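Local coordinates for protein peptidoglycan N-acetylglucosamine deacetylase (Agathobacter rectalis, PDB 5JMU) that probably removes acetyl groups from the N-acetylglucosamine units of peptidoglycan, using a zinc-binding catalytic domain of the polysaccharide deacetylase (NodB homology) family, at residues K32-Q35 against G36-V40; D58-N61 against M62-E65; S163-Q166 against V167-N170; A195-Q198 against I199-G203. One frame throughout, in Å; residues are numbered along the deposited sequence.

Interaction 1 (K32-Q35 against G36-V40); sequences KYTQ and GLLDV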
ATOM      1  N   LYS A  32     -10.532  11.920   4.435  1.00 14.73           N
ATOM      2  CA  LYS A  32     -10.490  13.291   4.951  1.00 15.68           C
ATOM      3  C   LYS A  32      -9.144  13.679   5.531  1.00 17.67           C
ATOM      4  O   LYS A  32      -8.888  14.872   5.660  1.00 21.49           O
ATOM      5  CB  LYS A  32     -11.598  13.508   6.002  1.00 21.72           C
ATOM      6  CG  LYS A  32     -11.428  12.723   7.244  1.00 28.44           C
ATOM      7  CD  LYS A  32     -12.586  13.007   8.217  1.00 37.55           C
ATOM      8  CE  LYS A  32     -12.587  14.445   8.693  1.00 43.20           C
ATOM      9  NZ  LYS A  32     -13.650  14.662   9.748  1.00 49.25           N
ATOM     10  N   TYR A  33      -8.304  12.696   5.893  1.00 15.83           N
ATOM     11  CA  TYR A  33      -7.007  12.993   6.485  1.00 15.33           C
ATOM     12  C   TYR A  33      -5.862  12.980   5.490  1.00 17.04           C
ATOM     13  O   TYR A  33      -4.717  13.292   5.860  1.00 15.15           O
ATOM     14  CB  TYR A  33      -6.693  11.997   7.636  1.00 15.77           C
ATOM     15  CG  TYR A  33      -7.868  11.920   8.611  1.00 17.63           C
ATOM     16  CD1 TYR A  33      -8.239  13.022   9.349  1.00 17.81           C
ATOM     17  CD2 TYR A  33      -8.633  10.752   8.740  1.00 18.47           C
ATOM     18  CE1 TYR A  33      -9.321  12.979  10.201  1.00 21.95           C
ATOM     19  CE2 TYR A  33      -9.704  10.696   9.584  1.00 21.51           C
ATOM     20  CZ  TYR A  33     -10.038  11.799  10.312  1.00 23.49           C
ATOM     21  OH  TYR A  33     -11.115  11.762  11.162  1.00 29.58           O
ATOM     22  N   THR A  34      -6.142  12.588   4.248  1.00 15.16           N
ATOM     23  CA  THR A  34      -5.098  12.434   3.251  1.00 13.84           C
ATOM     24  C   THR A  34      -4.399  13.743   2.897  1.00 16.04           C
ATOM     25  O   THR A  34      -3.175  13.743   2.770  1.00 14.08           O
ATOM     26  CB  THR A  34      -5.685  11.756   1.988  1.00 13.14           C
ATOM     27  OG1 THR A  34      -6.225  10.485   2.409  1.00 13.90           O
ATOM     28  CG2 THR A  34      -4.581  11.547   0.887  1.00 12.04           C
ATOM     29  N   GLN A  35      -5.147  14.835   2.724  1.00 13.44           N
ATOM     30  CA  GLN A  35      -4.512  16.102   2.403  1.00 15.18           C
ATOM     31  C   GLN A  35      -3.454  16.475   3.472  1.00 17.86           C
ATOM     32  O   GLN A  35      -2.339  16.874   3.151  1.00 15.83           O
ATOM     33  CB  GLN A  35      -5.560  17.216   2.283  1.00 16.80           C
ATOM     34  CG  GLN A  35      -4.973  18.598   2.054  1.00 25.92           C
ATOM     35  CD  GLN A  35      -4.237  18.704   0.755  1.00 35.34           C
ATOM     36  OE1 GLN A  35      -3.007  18.854   0.728  1.00 41.31           O
ATOM     37  NE2 GLN A  35      -4.971  18.627  -0.340  1.00 34.89           N
ATOM     38  N   GLY A  36      -3.820  16.342   4.742  1.00 17.06           N
ATOM     39  CA  GLY A  36      -2.920  16.678   5.828  1.00 17.16           C
ATOM     40  C   GLY A  36      -1.657  15.815   5.792  1.00 17.59           C
ATOM     41  O   GLY A  36      -0.560  16.290   6.069  1.00 17.12           O
ATOM     42  N   LEU A  37      -1.828  14.530   5.458  1.00 14.39           N
ATOM     43  CA  LEU A  37      -0.708  13.602   5.300  1.00 12.75           C
ATOM     44  C   LEU A  37       0.192  14.082   4.151  1.00 15.75           C
ATOM     45  O   LEU A  37       1.421  14.097   4.277  1.00 15.47           O
ATOM     46  CB  LEU A  37      -1.235  12.182   5.027  1.00 12.61           C
ATOM     47  CG  LEU A  37      -0.147  11.158   4.652  1.00 12.69           C
ATOM     48  CD1 LEU A  37       0.992  11.071   5.718  1.00 14.84           C
ATOM     49  CD2 LEU A  37      -0.797   9.784   4.459  1.00 13.49           C
ATOM     50  N   LEU A  38      -0.407  14.468   3.025  1.00 14.42           N
ATOM     51  CA  LEU A  38       0.412  14.972   1.903  1.00 14.73           C
ATOM     52  C   LEU A  38       1.249  16.200   2.304  1.00 14.88           C
ATOM     53  O   LEU A  38       2.380  16.384   1.841  1.00 17.11           O
ATOM     54  CB  LEU A  38      -0.474  15.311   0.702  1.00 14.70           C
ATOM     55  CG  LEU A  38      -1.127  14.086   0.090  1.00 14.17           C
ATOM     56  CD1 LEU A  38      -1.988  14.594  -1.093  1.00 17.68           C
ATOM     57  CD2 LEU A  38      -0.056  13.099  -0.384  1.00 17.16           C
ATOM     58  N   ASP A  39       0.692  17.043   3.165  1.00 15.79           N
ATOM     59  CA  ASP A  39       1.367  18.243   3.619  1.00 15.21           C
ATOM     60  C   ASP A  39       2.560  17.845   4.487  1.00 18.38           C
ATOM     61  O   ASP A  39       3.639  18.441   4.406  1.00 17.86           O
ATOM     62  CB  ASP A  39       0.391  19.126   4.420  1.00 17.98           C
ATOM     63  CG  ASP A  39      -0.664  19.787   3.538  1.00 24.66           C
ATOM     64  OD1 ASP A  39      -0.484  19.813   2.311  1.00 24.88           O
ATOM     65  OD2 ASP A  39      -1.672  20.292   4.077  1.00 27.88           O
ATOM     66  N   VAL A  40       2.364  16.841   5.348  1.00 18.11           N
ATOM     67  CA  VAL A  40       3.489  16.358   6.176  1.00 16.74           C
ATOM     68  C   VAL A  40       4.608  15.761   5.310  1.00 16.95           C
ATOM     69  O   VAL A  40       5.798  16.039   5.537  1.00 16.22           O
ATOM     70  CB  VAL A  40       3.024  15.296   7.201  1.00 16.24           C
ATOM     71  CG1 VAL A  40       4.219  14.555   7.856  1.00 19.55           C
ATOM     72  CG2 VAL A  40       2.160  15.926   8.274  1.00 18.65           C
TER
HETATM   73  O   HOH W   1      -6.595  16.306   5.689  1.00 19.37           O
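Leu38 lays its branch carbon over the backbone oxygen of Thr34, with Leu38 CG 3.4 Å from Thr34 O, where the chain winds into helix 34-43. The first torsion sets CG anti to the carbonyl carbon of Leu38 (chi1 -67°), which turns the side chain back onto the preceding turn. The amide of Leu38 meets that same oxygen, Leu38 N to Thr34 O being 2.9 Å, so the carbonyl is both hydrogen-bonded and flanked by hydrocarbon. Beside it, Leu37 CB packs 3.4 Å from Thr34 O. This tight, buried flank faces Phe50 of strand 49-53, in the beta-alpha-beta crossover from strand 21-27; Thr34 OG1 is held by Asp187 and by the amide of Gly31. Zinc lies about 13 Å from the Thr34 side chain.

The other flank is looser and wet. A water donates to Lys32 O at 2.7 Å and accepts from Gly36 N at 2.9 Å, bridging the entrance to the helix on the side where Gly36 is exposed. Further along, Asp39 N bonds Gln35 O at 3.0 Å, and the carboxylate carbon Asp39 CG comes within 3.4 Å of that same Gln35 O. Both carboxylate oxygens stay near the partly negative Gln35 O, and the salt bridge from Asp39 OD1 to Arg69 is likely to balance the charge and favour the ionised form.

Interaction 2 (D58-N61 against M62-E65); sequences DYQN and MIAE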
ATOM      1  N   ASP A  58     -15.881  11.281  -2.008  1.00 19.76           N
ATOM      2  CA  ASP A  58     -15.811  12.730  -1.772  1.00 19.12           C
ATOM      3  C   ASP A  58     -14.356  13.227  -1.731  1.00 16.58           C
ATOM      4  O   ASP A  58     -14.118  14.436  -1.659  1.00 19.35           O
ATOM      5  CB  ASP A  58     -16.491  13.148  -0.457  1.00 24.67           C
ATOM      6  CG  ASP A  58     -17.998  13.051  -0.502  1.00 40.52           C
ATOM      7  OD1 ASP A  58     -18.586  12.966  -1.603  1.00 44.80           O
ATOM      8  OD2 ASP A  58     -18.597  13.085   0.595  1.00 50.71           O
ATOM      9  N   TYR A  59     -13.395  12.303  -1.747  1.00 19.61           N
ATOM     10  CA  TYR A  59     -11.962  12.670  -1.713  1.00 16.04           C
ATOM     11  C   TYR A  59     -11.231  12.119  -2.922  1.00 15.87           C
ATOM     12  O   TYR A  59      -9.987  12.017  -2.935  1.00 16.27           O
ATOM     13  CB  TYR A  59     -11.325  12.170  -0.390  1.00 14.58           C
ATOM     14  CG  TYR A  59     -11.928  12.935   0.739  1.00 17.06           C
ATOM     15  CD1 TYR A  59     -11.457  14.191   1.065  1.00 15.57           C
ATOM     16  CD2 TYR A  59     -13.016  12.436   1.437  1.00 18.17           C
ATOM     17  CE1 TYR A  59     -12.037  14.920   2.076  1.00 20.45           C
ATOM     18  CE2 TYR A  59     -13.593  13.164   2.450  1.00 21.58           C
ATOM     19  CZ  TYR A  59     -13.097  14.392   2.769  1.00 26.17           C
ATOM     20  OH  TYR A  59     -13.684  15.143   3.758  1.00 30.46           O
ATOM     21  N   GLN A  60     -11.972  11.766  -3.969  1.00 14.76           N
ATOM     22  CA  GLN A  60     -11.346  11.086  -5.113  1.00 13.62           C
ATOM     23  C   GLN A  60     -10.253  11.932  -5.814  1.00 14.91           C
ATOM     24  O   GLN A  60      -9.261  11.379  -6.328  1.00 13.78           O
ATOM     25  CB  GLN A  60     -12.414  10.669  -6.109  1.00 20.83           C
ATOM     26  CG  GLN A  60     -12.011   9.527  -7.008  1.00 24.48           C
ATOM     27  CD  GLN A  60     -13.027   9.305  -8.119  1.00 28.50           C
ATOM     28  OE1 GLN A  60     -12.994   9.988  -9.135  1.00 32.52           O
ATOM     29  NE2 GLN A  60     -13.957   8.374  -7.914  1.00 19.76           N
ATOM     30  N   ASN A  61     -10.423  13.259  -5.807  1.00 15.48           N
ATOM     31  CA  ASN A  61      -9.411  14.127  -6.401  1.00 14.83           C
ATOM     32  C   ASN A  61      -8.075  14.086  -5.678  1.00 14.52           C
ATOM     33  O   ASN A  61      -7.063  14.523  -6.240  1.00 15.37           O
ATOM     34  CB  ASN A  61      -9.915  15.558  -6.437  1.00 15.45           C
ATOM     35  CG  ASN A  61     -10.188  16.089  -5.041  1.00 20.38           C
ATOM     36  OD1 ASN A  61     -10.850  15.416  -4.237  1.00 20.64           O
ATOM     37  ND2 ASN A  61      -9.665  17.297  -4.725  1.00 21.17           N
HETATM   38  N   MSE A  62      -8.041  13.530  -4.454  1.00 12.51           N
HETATM   39  CA  MSE A  62      -6.735  13.356  -3.793  1.00 12.30           C
HETATM   40  C   MSE A  62      -5.841  12.372  -4.502  1.00 14.68           C
HETATM   41  O   MSE A  62      -4.619  12.417  -4.325  1.00 14.79           O
HETATM   42  CB  MSE A  62      -6.889  12.920  -2.346  1.00 15.66           C
HETATM   43  CG  MSE A  62      -7.438  13.980  -1.419  1.00 18.70           C
HETATM   44 SE   MSE A  62      -6.322  15.597  -1.326  0.71 27.06          SE
HETATM   45  CE  MSE A  62      -7.114  16.612  -2.696  1.00 31.49           C
ATOM     46  N   ILE A  63      -6.423  11.496  -5.322  1.00 11.98           N
ATOM     47  CA  ILE A  63      -5.597  10.572  -6.104  1.00 13.14           C
ATOM     48  C   ILE A  63      -4.768  11.385  -7.120  1.00 11.74           C
ATOM     49  O   ILE A  63      -3.570  11.133  -7.308  1.00 13.46           O
ATOM     50  CB  ILE A  63      -6.460   9.543  -6.811  1.00 13.00           C
ATOM     51  CG1 ILE A  63      -7.108   8.653  -5.764  1.00 10.84           C
ATOM     52  CG2 ILE A  63      -5.650   8.734  -7.873  1.00 13.33           C
ATOM     53  CD1 ILE A  63      -8.208   7.711  -6.357  1.00 14.94           C
ATOM     54  N   ALA A  64      -5.409  12.355  -7.769  1.00 11.81           N
ATOM     55  CA  ALA A  64      -4.680  13.256  -8.656  1.00 14.12           C
ATOM     56  C   ALA A  64      -3.584  13.990  -7.896  1.00 15.00           C
ATOM     57  O   ALA A  64      -2.490  14.138  -8.391  1.00 15.00           O
ATOM     58  CB  ALA A  64      -5.639  14.275  -9.334  1.00 14.53           C
ATOM     59  N   GLU A  65      -3.895  14.472  -6.696  1.00 13.66           N
ATOM     60  CA  GLU A  65      -2.894  15.207  -5.904  1.00 16.84           C
ATOM     61  C   GLU A  65      -1.721  14.312  -5.473  1.00 14.38           C
ATOM     62  O   GLU A  65      -0.561  14.771  -5.434  1.00 14.35           O
ATOM     63  CB  GLU A  65      -3.564  15.839  -4.669  1.00 17.02           C
ATOM     64  CG  GLU A  65      -2.712  16.923  -4.010  1.00 18.15           C
ATOM     65  CD  GLU A  65      -2.420  18.150  -4.899  1.00 20.65           C
ATOM     66  OE1 GLU A  65      -3.175  18.439  -5.855  1.00 26.08           O
ATOM     67  OE2 GLU A  65      -1.418  18.849  -4.624  1.00 26.83           O
TER
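Asn61 and the selenomethionine Met62 are brought alongside by two unlike torsions. In Asn61, CG is wedged between the backbone N and the carbonyl carbon (chi1 62°), whereas Met62 sets CG anti to its carbonyl carbon (chi1 -70°) and then bends again at its next two torsions. Both chains consequently point the same way, and the terminal methyl Met62 CE lies over the face of the Asn61 amide near its nitrogen, 3.3 Å from Asn61 ND2. Lower down, Met62 CB rests 3.3 Å from Tyr59 O, and the next carbon, Met62 CG, is the one that meets Tyr59 CB, at 4.4 Å.

The backbone here is the entry to helix 61-68, and it tightens before it relaxes. Met62 N bonds Tyr59 O at 2.9 Å and Ile63 N bonds Gln60 O at 3.0 Å, both with the three-residue spacing of a 3-10 turn. In each the donor stands well above the carbonyl plane, away from the lone-pair directions. The next bond, Glu65 N to Asn61 O at 3.2 Å, has alpha-helical spacing and lies in the carbonyl plane. Ala64 CB fits against the same acceptor, 3.4 Å from Asn61 O.

On the inward side Ile63 turns CG1 over the carbonyl of Gln60, with Ile63 CG1 3.5 Å from Gln60 O, while its apolar branches pack on Pro30 and on Met99 of helix 89-107. The amide of Gln60 is fixed at both atoms, NE2 giving to Asn54 and OE1 accepting from Gln106 of helix 89-107, and Glu65 reaches out to a salt bridge with Arg69.

Interaction 3 (S163-Q166 against V167-N170); sequences STEQ and VVQN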
ATOM      1  N   SER A 163      -2.818   4.250  20.237  1.00 19.68           N
ATOM      2  CA  SER A 163      -2.502   5.659  20.234  1.00 20.43           C
ATOM      3  C   SER A 163      -1.511   6.010  19.128  1.00 19.01           C
ATOM      4  O   SER A 163      -0.823   5.145  18.552  1.00 17.53           O
ATOM      5  CB  SER A 163      -1.920   6.067  21.574  1.00 21.85           C
ATOM      6  OG  SER A 163      -0.610   5.551  21.703  1.00 20.44           O
ATOM      7  N   THR A 164      -1.472   7.303  18.824  1.00 17.76           N
ATOM      8  CA  THR A 164      -0.489   7.786  17.887  1.00 15.65           C
ATOM      9  C   THR A 164       0.911   7.395  18.326  1.00 15.36           C
ATOM     10  O   THR A 164       1.729   6.930  17.495  1.00 15.33           O
ATOM     11  CB  THR A 164      -0.596   9.302  17.731  1.00 17.24           C
ATOM     12  OG1 THR A 164      -1.814   9.598  17.046  1.00 18.20           O
ATOM     13  CG2 THR A 164       0.580   9.856  16.867  1.00 18.25           C
ATOM     14  N   GLU A 165       1.203   7.575  19.617  1.00 17.17           N
ATOM     15  CA  GLU A 165       2.520   7.222  20.123  1.00 16.78           C
ATOM     16  C   GLU A 165       2.806   5.740  19.951  1.00 16.98           C
ATOM     17  O   GLU A 165       3.955   5.358  19.661  1.00 17.51           O
ATOM     18  CB  GLU A 165       2.647   7.626  21.591  1.00 19.72           C
ATOM     19  CG  GLU A 165       4.063   7.450  22.145  1.00 26.88           C
ATOM     20  CD  GLU A 165       5.160   8.069  21.237  1.00 50.57           C
ATOM     21  OE1 GLU A 165       5.068   9.279  20.885  1.00 43.74           O
ATOM     22  OE2 GLU A 165       6.110   7.327  20.865  1.00 50.23           O
ATOM     23  N   GLN A 166       1.791   4.883  20.105  1.00 16.50           N
ATOM     24  CA  GLN A 166       2.026   3.464  19.918  0.62 16.88           C
ATOM     25  C   GLN A 166       2.331   3.138  18.443  1.00 16.76           C
ATOM     26  O   GLN A 166       3.172   2.254  18.157  1.00 15.84           O
ATOM     27  CB  GLN A 166       0.823   2.683  20.442  0.62 16.45           C
ATOM     28  CG  GLN A 166       0.649   2.750  21.969  0.62 23.94           C
ATOM     29  CD  GLN A 166      -0.617   2.034  22.480  0.62 27.63           C
ATOM     30  OE1 GLN A 166      -1.744   2.455  22.210  0.62 24.64           O
ATOM     31  NE2 GLN A 166      -0.422   0.940  23.216  0.62 34.06           N
ATOM     32  N   VAL A 167       1.684   3.848  17.505  1.00 13.79           N
ATOM     33  CA  VAL A 167       1.974   3.641  16.085  1.00 12.86           C
ATOM     34  C   VAL A 167       3.425   4.029  15.824  1.00 14.28           C
ATOM     35  O   VAL A 167       4.166   3.316  15.137  1.00 12.38           O
ATOM     36  CB  VAL A 167       1.013   4.450  15.152  1.00 12.73           C
ATOM     37  CG1 VAL A 167       1.471   4.370  13.682  1.00 13.06           C
ATOM     38  CG2 VAL A 167      -0.441   3.977  15.271  1.00 13.71           C
ATOM     39  N   VAL A 168       3.843   5.167  16.379  1.00 15.86           N
ATOM     40  CA  VAL A 168       5.225   5.596  16.192  1.00 13.21           C
ATOM     41  C   VAL A 168       6.189   4.483  16.655  1.00 15.19           C
ATOM     42  O   VAL A 168       7.114   4.094  15.927  1.00 13.78           O
ATOM     43  CB  VAL A 168       5.513   6.928  16.939  1.00 14.10           C
ATOM     44  CG1 VAL A 168       7.017   7.254  16.838  1.00 18.27           C
ATOM     45  CG2 VAL A 168       4.667   8.064  16.307  1.00 17.63           C
ATOM     46  N   GLN A 169       5.981   3.981  17.862  1.00 15.17           N
ATOM     47  CA  GLN A 169       6.876   2.981  18.433  1.00 15.27           C
ATOM     48  C   GLN A 169       6.818   1.675  17.641  1.00 14.94           C
ATOM     49  O   GLN A 169       7.833   1.025  17.456  1.00 14.59           O
ATOM     50  CB  GLN A 169       6.532   2.705  19.897  1.00 16.03           C
ATOM     51  CG  GLN A 169       6.834   3.906  20.782  1.00 22.84           C
ATOM     52  CD  GLN A 169       8.249   4.411  20.572  1.00 31.83           C
ATOM     53  OE1 GLN A 169       9.204   3.623  20.562  1.00 34.18           O
ATOM     54  NE2 GLN A 169       8.396   5.726  20.389  1.00 35.69           N
ATOM     55  N   ASN A 170       5.640   1.315  17.134  1.00 13.86           N
ATOM     56  CA  ASN A 170       5.517   0.067  16.378  1.00 13.66           C
ATOM     57  C   ASN A 170       6.301   0.132  15.080  1.00 13.94           C
ATOM     58  O   ASN A 170       6.999  -0.817  14.708  1.00 13.85           O
ATOM     59  CB  ASN A 170       4.057  -0.233  16.036  1.00 12.40           C
ATOM     60  CG  ASN A 170       3.263  -0.718  17.233  1.00 18.27           C
ATOM     61  OD1 ASN A 170       3.840  -1.193  18.213  1.00 22.13           O
ATOM     62  ND2 ASN A 170       1.942  -0.614  17.159  1.00 15.65           N
TER
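A capping box opens helix 164-175, and its N-cap, Ser163, also supplies the first helical acceptor, with Val167 N 3.0 Å from Ser163 O. In the box, Gln166 N donates to Ser163 OG at 3.0 Å. The return bond runs from Ser163 N to Gln166 OE1, 2.9 Å long, and strikes a lone pair of the amide oxygen in the carbonyl plane; it belongs to one of two modelled conformers of Gln166, so this half of the box may be occupied only part of the time.

From the same first turn Glu165 reaches one turn forward to Gln169 on the exposed face. Glu165 starts out anti to the backbone N and then bends at its second torsion (chi2 49°), which folds the carboxylate forward along the helix to meet the amide of Gln169. Gln169 NE2 gives a nearly straight bond of 2.8 Å to Glu165 OE2, in the plane of its own amide, and the two flat groups are turned only 28° apart.

Asn170 hangs its amide beside the carbonyl that its own backbone binds: Asn170 N is 2.8 Å from Gln166 O, and Asn170 CG 3.1 Å from Gln166 O. Its ND2 donates instead to the backbone oxygen of Ser154. A leucine here would probably leave Ser154 O without that donor and untie the helix from the segment after strand 152-153.

Within the unit of strand 152-153, helix 164-175 and strand 180-186, Val167 and Val168 turn to Ala195 at the foot of helix 196-205, and Val167 also packs on Phe191 of helix 190-193.

Interaction 4 (A195-Q198 against I199-G203); sequences AVEQ and IIQWG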
ATOM      1  N   ALA A 195       1.061   9.998  13.226  1.00 14.90           N
ATOM      2  CA  ALA A 195       2.325   9.393  13.621  1.00 17.43           C
ATOM      3  C   ALA A 195       3.438   9.612  12.591  1.00 14.49           C
ATOM      4  O   ALA A 195       4.610   9.426  12.872  1.00 13.71           O
ATOM      5  CB  ALA A 195       2.126   7.887  13.832  1.00 13.67           C
ATOM      6  N   VAL A 196       3.062   9.977  11.374  1.00 13.85           N
ATOM      7  CA  VAL A 196       4.020   9.906  10.267  1.00 14.67           C
ATOM      8  C   VAL A 196       5.176  10.905  10.462  1.00 14.60           C
ATOM      9  O   VAL A 196       6.352  10.569  10.206  1.00 14.01           O
ATOM     10  CB  VAL A 196       3.312  10.161   8.927  1.00 13.16           C
ATOM     11  CG1 VAL A 196       4.335  10.357   7.783  1.00 12.51           C
ATOM     12  CG2 VAL A 196       2.365   8.978   8.619  1.00 13.13           C
ATOM     13  N   GLU A 197       4.864  12.094  10.980  1.00 13.80           N
ATOM     14  CA  GLU A 197       5.927  13.068  11.202  1.00 13.86           C
ATOM     15  C   GLU A 197       7.074  12.560  12.108  1.00 16.27           C
ATOM     16  O   GLU A 197       8.275  12.671  11.770  1.00 14.80           O
ATOM     17  CB  GLU A 197       5.342  14.387  11.758  1.00 15.73           C
ATOM     18  CG  GLU A 197       6.427  15.425  12.030  1.00 17.16           C
ATOM     19  CD  GLU A 197       5.876  16.842  12.202  1.00 24.38           C
ATOM     20  OE1 GLU A 197       4.788  17.012  12.795  1.00 30.22           O
ATOM     21  OE2 GLU A 197       6.547  17.784  11.748  1.00 23.16           O
ATOM     22  N   GLN A 198       6.726  11.995  13.263  1.00 16.28           N
ATOM     23  CA  GLN A 198       7.743  11.459  14.161  1.00 14.82           C
ATOM     24  C   GLN A 198       8.466  10.264  13.553  1.00 13.10           C
ATOM     25  O   GLN A 198       9.670  10.113  13.778  1.00 16.27           O
ATOM     26  CB  GLN A 198       7.122  11.055  15.469  1.00 15.44           C
ATOM     27  CG  GLN A 198       6.829  12.211  16.381  1.00 20.52           C
ATOM     28  CD  GLN A 198       5.932  11.723  17.509  1.00 23.35           C
ATOM     29  OE1 GLN A 198       6.413  11.253  18.547  1.00 31.08           O
ATOM     30  NE2 GLN A 198       4.627  11.784  17.298  1.00 21.54           N
ATOM     31  N   ILE A 199       7.746   9.433  12.777  1.00 13.78           N
ATOM     32  CA  ILE A 199       8.381   8.304  12.108  1.00 13.76           C
ATOM     33  C   ILE A 199       9.455   8.805  11.126  1.00 12.52           C
ATOM     34  O   ILE A 199      10.578   8.281  11.103  1.00 13.73           O
ATOM     35  CB  ILE A 199       7.312   7.437  11.380  1.00 11.60           C
ATOM     36  CG1 ILE A 199       6.482   6.661  12.423  1.00 12.36           C
ATOM     37  CG2 ILE A 199       7.952   6.447  10.397  1.00 12.44           C
ATOM     38  CD1 ILE A 199       5.110   6.127  11.836  1.00 13.34           C
ATOM     39  N   ILE A 200       9.125   9.818  10.333  1.00 12.07           N
ATOM     40  CA  ILE A 200      10.101  10.392   9.405  1.00 12.19           C
ATOM     41  C   ILE A 200      11.278  11.057  10.157  1.00 12.60           C
ATOM     42  O   ILE A 200      12.458  10.860   9.768  1.00 14.37           O
ATOM     43  CB  ILE A 200       9.444  11.388   8.455  1.00 12.76           C
ATOM     44  CG1 ILE A 200       8.501  10.641   7.488  1.00 13.12           C
ATOM     45  CG2 ILE A 200      10.545  12.123   7.642  1.00 17.90           C
ATOM     46  CD1 ILE A 200       7.581  11.589   6.706  1.00 16.08           C
ATOM     47  N   GLN A 201      10.975  11.825  11.195  1.00 13.86           N
ATOM     48  CA  GLN A 201      12.047  12.445  11.963  1.00 14.31           C
ATOM     49  C   GLN A 201      13.018  11.383  12.479  1.00 14.41           C
ATOM     50  O   GLN A 201      14.239  11.534  12.355  1.00 16.61           O
ATOM     51  CB  GLN A 201      11.484  13.232  13.151  1.00 15.30           C
ATOM     52  CG  GLN A 201      10.769  14.511  12.689  1.00 20.88           C
ATOM     53  CD  GLN A 201      10.039  15.235  13.815  1.00 22.30           C
ATOM     54  OE1 GLN A 201       9.517  14.629  14.733  1.00 27.94           O
ATOM     55  NE2 GLN A 201       9.985  16.540  13.715  1.00 26.72           N
ATOM     56  N   TRP A 202      12.472  10.320  13.053  1.00 14.40           N
ATOM     57  CA  TRP A 202      13.339   9.273  13.586  1.00 14.89           C
ATOM     58  C   TRP A 202      14.152   8.600  12.468  1.00 15.64           C
ATOM     59  O   TRP A 202      15.373   8.410  12.585  1.00 15.49           O
ATOM     60  CB  TRP A 202      12.522   8.218  14.346  1.00 14.48           C
ATOM     61  CG  TRP A 202      13.404   7.149  14.884  1.00 16.75           C
ATOM     62  CD1 TRP A 202      14.056   7.138  16.099  1.00 20.63           C
ATOM     63  CD2 TRP A 202      13.774   5.942  14.219  1.00 18.08           C
ATOM     64  NE1 TRP A 202      14.807   5.996  16.210  1.00 24.30           N
ATOM     65  CE2 TRP A 202      14.632   5.235  15.085  1.00 20.96           C
ATOM     66  CE3 TRP A 202      13.433   5.372  12.987  1.00 22.00           C
ATOM     67  CZ2 TRP A 202      15.185   3.993  14.729  1.00 22.19           C
ATOM     68  CZ3 TRP A 202      13.972   4.153  12.646  1.00 25.29           C
ATOM     69  CH2 TRP A 202      14.817   3.476  13.508  1.00 22.80           C
ATOM     70  N   GLY A 203      13.471   8.232  11.392  1.00 15.23           N
ATOM     71  CA  GLY A 203      14.156   7.520  10.331  1.00 13.85           C
ATOM     72  C   GLY A 203      15.263   8.381   9.752  1.00 14.60           C
ATOM     73  O   GLY A 203      16.401   7.912   9.593  1.00 13.61           O
TER
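Val196 and Ile200 meet one helical turn apart, with Val196 CG1 3.6 Å from Ile200 CD1. Val196 holds CG1 anti to its backbone N, while Ile200 places CG1 anti to its carbonyl carbon (chi1 -68°) and extends beyond it, carrying CD1 back to the valine methyl. Ile199 adopts nearly the same shape on the adjoining ridge: its CG1 lies 3.4 Å from Ala195 O, and its CD1 reaches Ala195 CB at 4.0 Å.

These residues wind helix 196-205, one of the helices around the parallel sheet of the NodB-type fold, a distorted beta/alpha barrel. The backbone runs in regular alpha spacing, as in Ile200 N to Val196 O at 2.9 Å. Val196 and Ile200 together face strand 21-27 and Leu41 of helix 34-43; an alanine in place of Ile200 would probably leave Val196 CG1 without the methyl it packs on in this helix and open a gap toward Leu24 and Leu41.

On the outer side Gln201 also folds back along the turn, Gln201 CG lying 3.2 Å from Glu197 O, and then runs out extended. Its amide carbon Gln201 CD passes 4.0 Å from Glu197 CG, with amide and carboxylate planes 30° apart. The acidic end of Glu197 is engaged by Tyr44 and by a salt bridge to Lys43. Trp202 sends its indole away from the preceding turn (chi1 180°), toward the ring of Tyr208 and Ile172 of helix 164-175.

All four contacts are first turns of helices around one parallel sheet, yet their chemistry follows their place. Interaction 2 is the surface member, built on short-spaced turns and amides; the others are partly buried, with interaction 4 the most apolar and interaction 3 the most polar, its cap and side-chain bond facing solvent. They join in two neighbourly sets. Interactions 1 and 2 touch through Gln35 on Met62 and Leu38 on Glu65, and share Arg69 as partner of Asp39 and Glu65. Interactions 3 and 4 meet where Ala195 sits on Val167 and Val168. Interaction 1 also reaches interaction 4, Leu37 packing on Val196, whereas interactions 2 and 3 lie far apart.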